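Local coordinates for aminoacyl-tRNA synthetase (Cryptosporidium parvum, PDB 5F9Z), which probably charges tRNA(Pro) with proline at the expense of ATP, as a class II prolyl-tRNA synthetase, and binds the inhibitor halofuginone, at residues A[77-82]-A[119-124]. Sequence-based numbering, arbitrary orientation.
Sequences NAYFPI and AIRPTS. With HFG (7-bromo-6-chloro-3-{3-[(2R,3S)-3-hydroxypiperidin-2-yl]-2-oxopropyl}quinazolin-4(3H)-one), chain E.
Next to the halofuginone pocket of the class II catalytic core, Arg121, just past strand 112-120, reaches back to the 77-82 segment, stacking on it and bonding to it. The backbones join where strand 83-85 is about to begin: Arg121 N donates to Ile82 O over 2.8 Å. Beside this bond the two isoleucines run in the same direction, Ile82 CG1 lying 4.1 Å from Ile120 CG2. The arginine chain leaves with CG anti to the backbone N (chi1 161°) and bends at chi3, which lays one guanidinium face against the loop, with Ile82 CA 3.8 Å from Arg121 CZ, over the centre of the group. Its edge meets polar groups: NH1 stands 3.1 Å from Phe80 O, and NH2 makes a weak bond to Tyr79 OH, the phenol ring being turned 76° from the guanidinium plane. In that plane a water accepts from Arg121 NH1 at 2.6 Å and donates to Pro81 O and Ser124 OG, tying the loop to the N-cap residue of helix 125-135. Ser151 O on strand 144-153 gives NH2 a second, weak partner. Directly after the arginine the chain enters the drug site: Pro122 CG packs 3.6 Å from the halofuginone chlorine CL1, while Thr123 OG1, also bonded to Glu125, takes a hydrogen bond from piperidine N1' at 3.1 Å.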
loop_
_atom_site.group_PDB
_atom_site.type_symbol
_atom_site.label_atom_id
_atom_site.label_comp_id
_atom_site.label_asym_id
_atom_site.label_seq_id
_atom_site.Cartn_x
_atom_site.Cartn_y
_atom_site.Cartn_z
ATOM N N ASN A 77 2.191 16.611 -13.329
ATOM C CA ASN A 77 3.325 15.705 -13.242
ATOM C C ASN A 77 4.557 16.327 -13.884
ATOM O O ASN A 77 4.471 16.975 -14.931
ATOM C CB ASN A 77 3.006 14.366 -13.908
ATOM C CG ASN A 77 2.094 13.500 -13.066
ATOM O OD1 ASN A 77 1.946 13.721 -11.863
ATOM N ND2 ASN A 77 1.482 12.501 -13.691
ATOM N N ALA A 78 5.704 16.127 -13.240
ATOM C CA ALA A 78 6.993 16.563 -13.754
ATOM C C ALA A 78 8.011 15.475 -13.446
ATOM O O ALA A 78 7.674 14.422 -12.896
ATOM C CB ALA A 78 7.406 17.909 -13.149
ATOM N N TYR A 79 9.267 15.721 -13.810
ATOM C CA TYR A 79 10.341 14.803 -13.443
ATOM C C TYR A 79 11.616 15.598 -13.219
ATOM O O TYR A 79 12.133 16.222 -14.150
ATOM C CB TYR A 79 10.563 13.728 -14.508
ATOM C CG TYR A 79 11.614 12.721 -14.095
ATOM C CD1 TYR A 79 11.310 11.701 -13.205
ATOM C CD2 TYR A 79 12.915 12.806 -14.577
ATOM C CE1 TYR A 79 12.268 10.784 -12.813
ATOM C CE2 TYR A 79 13.879 11.893 -14.191
ATOM C CZ TYR A 79 13.550 10.885 -13.309
ATOM O OH TYR A 79 14.505 9.973 -12.922
ATOM N N PHE A 80 12.114 15.559 -12.006
ATOM C CA PHE A 80 13.349 16.158 -11.538
ATOM C C PHE A 80 14.462 15.114 -11.505
ATOM O O PHE A 80 14.190 13.917 -11.372
ATOM C CB PHE A 80 13.152 16.764 -10.145
ATOM C CG PHE A 80 12.276 17.986 -10.137
ATOM C CD1 PHE A 80 10.901 17.873 -10.276
ATOM C CD2 PHE A 80 12.826 19.248 -9.988
ATOM C CE1 PHE A 80 10.094 18.994 -10.271
ATOM C CE2 PHE A 80 12.024 20.373 -9.981
ATOM C CZ PHE A 80 10.657 20.246 -10.122
ATOM N N PRO A 81 15.720 15.535 -11.638
ATOM C CA PRO A 81 16.812 14.568 -11.797
ATOM C C PRO A 81 16.967 13.648 -10.594
ATOM O O PRO A 81 16.577 13.965 -9.468
ATOM C CB PRO A 81 18.049 15.456 -11.975
ATOM C CG PRO A 81 17.513 16.748 -12.486
ATOM C CD PRO A 81 16.189 16.922 -11.806
ATOM N N ILE A 82 17.556 12.478 -10.860
ATOM C CA ILE A 82 17.847 11.510 -9.810
ATOM C C ILE A 82 19.001 11.971 -8.931
ATOM O O ILE A 82 19.156 11.486 -7.805
ATOM C CB ILE A 82 18.156 10.136 -10.438
ATOM C CG1 ILE A 82 18.209 9.040 -9.370
ATOM C CG2 ILE A 82 19.464 10.185 -11.218
ATOM C CD1 ILE A 82 18.695 7.702 -9.892
ATOM N N ALA A 119 24.845 12.641 -4.646
ATOM C CA ALA A 119 23.897 11.798 -3.934
ATOM C C ALA A 119 22.783 11.325 -4.859
ATOM O O ALA A 119 22.293 12.081 -5.703
ATOM C CB ALA A 119 23.293 12.553 -2.750
ATOM N N ILE A 120 22.392 10.065 -4.695
ATOM C CA ILE A 120 21.188 9.556 -5.341
ATOM C C ILE A 120 19.982 9.997 -4.523
ATOM O O ILE A 120 19.976 9.880 -3.293
ATOM C CB ILE A 120 21.239 8.027 -5.479
ATOM C CG1 ILE A 120 22.387 7.605 -6.396
ATOM C CG2 ILE A 120 19.922 7.497 -6.020
ATOM C CD1 ILE A 120 22.415 6.121 -6.678
ATOM N N ARG A 121 18.963 10.506 -5.209
ATOM C CA ARG A 121 17.748 11.065 -4.631
ATOM C C ARG A 121 17.089 10.130 -3.619
ATOM O O ARG A 121 16.605 9.054 -3.991
ATOM C CB ARG A 121 16.772 11.400 -5.760
ATOM C CG ARG A 121 15.325 11.568 -5.356
ATOM C CD ARG A 121 14.454 11.679 -6.594
ATOM N NE ARG A 121 14.591 10.513 -7.463
ATOM C CZ ARG A 121 14.323 10.512 -8.765
ATOM N NH1 ARG A 121 13.913 11.623 -9.362
ATOM N NH2 ARG A 121 14.474 9.401 -9.474
ATOM N N PRO A 122 17.073 10.494 -2.333
ATOM C CA PRO A 122 16.233 9.785 -1.362
ATOM C C PRO A 122 14.858 10.407 -1.212
ATOM O O PRO A 122 13.964 9.776 -0.630
ATOM C CB PRO A 122 17.038 9.928 -0.065
ATOM C CG PRO A 122 17.651 11.294 -0.198
ATOM C CD PRO A 122 17.913 11.515 -1.679
ATOM N N THR A 123 14.696 11.629 -1.717
ATOM C CA THR A 123 13.461 12.400 -1.722
ATOM C C THR A 123 13.798 13.737 -2.370
ATOM O O THR A 123 14.967 14.135 -2.390
ATOM C CB THR A 123 12.900 12.585 -0.313
ATOM O OG1 THR A 123 11.700 13.365 -0.375
ATOM C CG2 THR A 123 13.925 13.273 0.574
ATOM N N SER A 124 12.802 14.442 -2.903
ATOM C CA SER A 124 13.075 15.542 -3.825
ATOM C C SER A 124 12.805 16.928 -3.248
ATOM O O SER A 124 12.716 17.894 -4.015
ATOM C CB SER A 124 12.273 15.356 -5.114
ATOM O OG SER A 124 12.566 14.102 -5.701
HETATM O "O4'" HFG E . 10.669 12.023 2.529
HETATM C C21 HFG E . 10.222 12.431 3.561
HETATM C "C3'" HFG E . 8.987 13.362 3.571
HETATM C "C2'" HFG E . 8.195 13.329 2.262
HETATM N "N1'" HFG E . 9.009 13.682 1.178
HETATM C "C6'" HFG E . 8.458 13.224 -0.063
HETATM C "C5'" HFG E . 6.969 12.888 0.045
HETATM C "C4'" HFG E . 6.716 11.850 1.001
HETATM C C39 HFG E . 7.614 11.910 2.087
HETATM O "O7'" HFG E . 6.896 11.528 3.373
HETATM C "C1'" HFG E . 10.916 11.998 4.988
HETATM N N3 HFG E . 12.305 11.425 4.728
HETATM C C4 HFG E . 13.324 12.264 4.297
HETATM O O11 HFG E . 13.111 13.466 4.127
HETATM C C10 HFG E . 14.567 11.752 4.065
HETATM C C5 HFG E . 15.652 12.591 3.620
HETATM C C2 HFG E . 12.533 10.143 4.913
HETATM N N1 HFG E . 13.741 9.603 4.693
HETATM C C9 HFG E . 14.767 10.400 4.270
HETATM C C8 HFG E . 16.032 9.838 4.040
HETATM C C7 HFG E . 17.095 10.666 3.601
HETATM BR BR1 HFG E . 18.856 9.877 3.281
HETATM C C6 HFG E . 16.892 12.039 3.395
HETATM CL CL1 HFG E . 18.219 13.064 2.849
HETATM O O HOH W 1 13.826 14.071 -8.572
#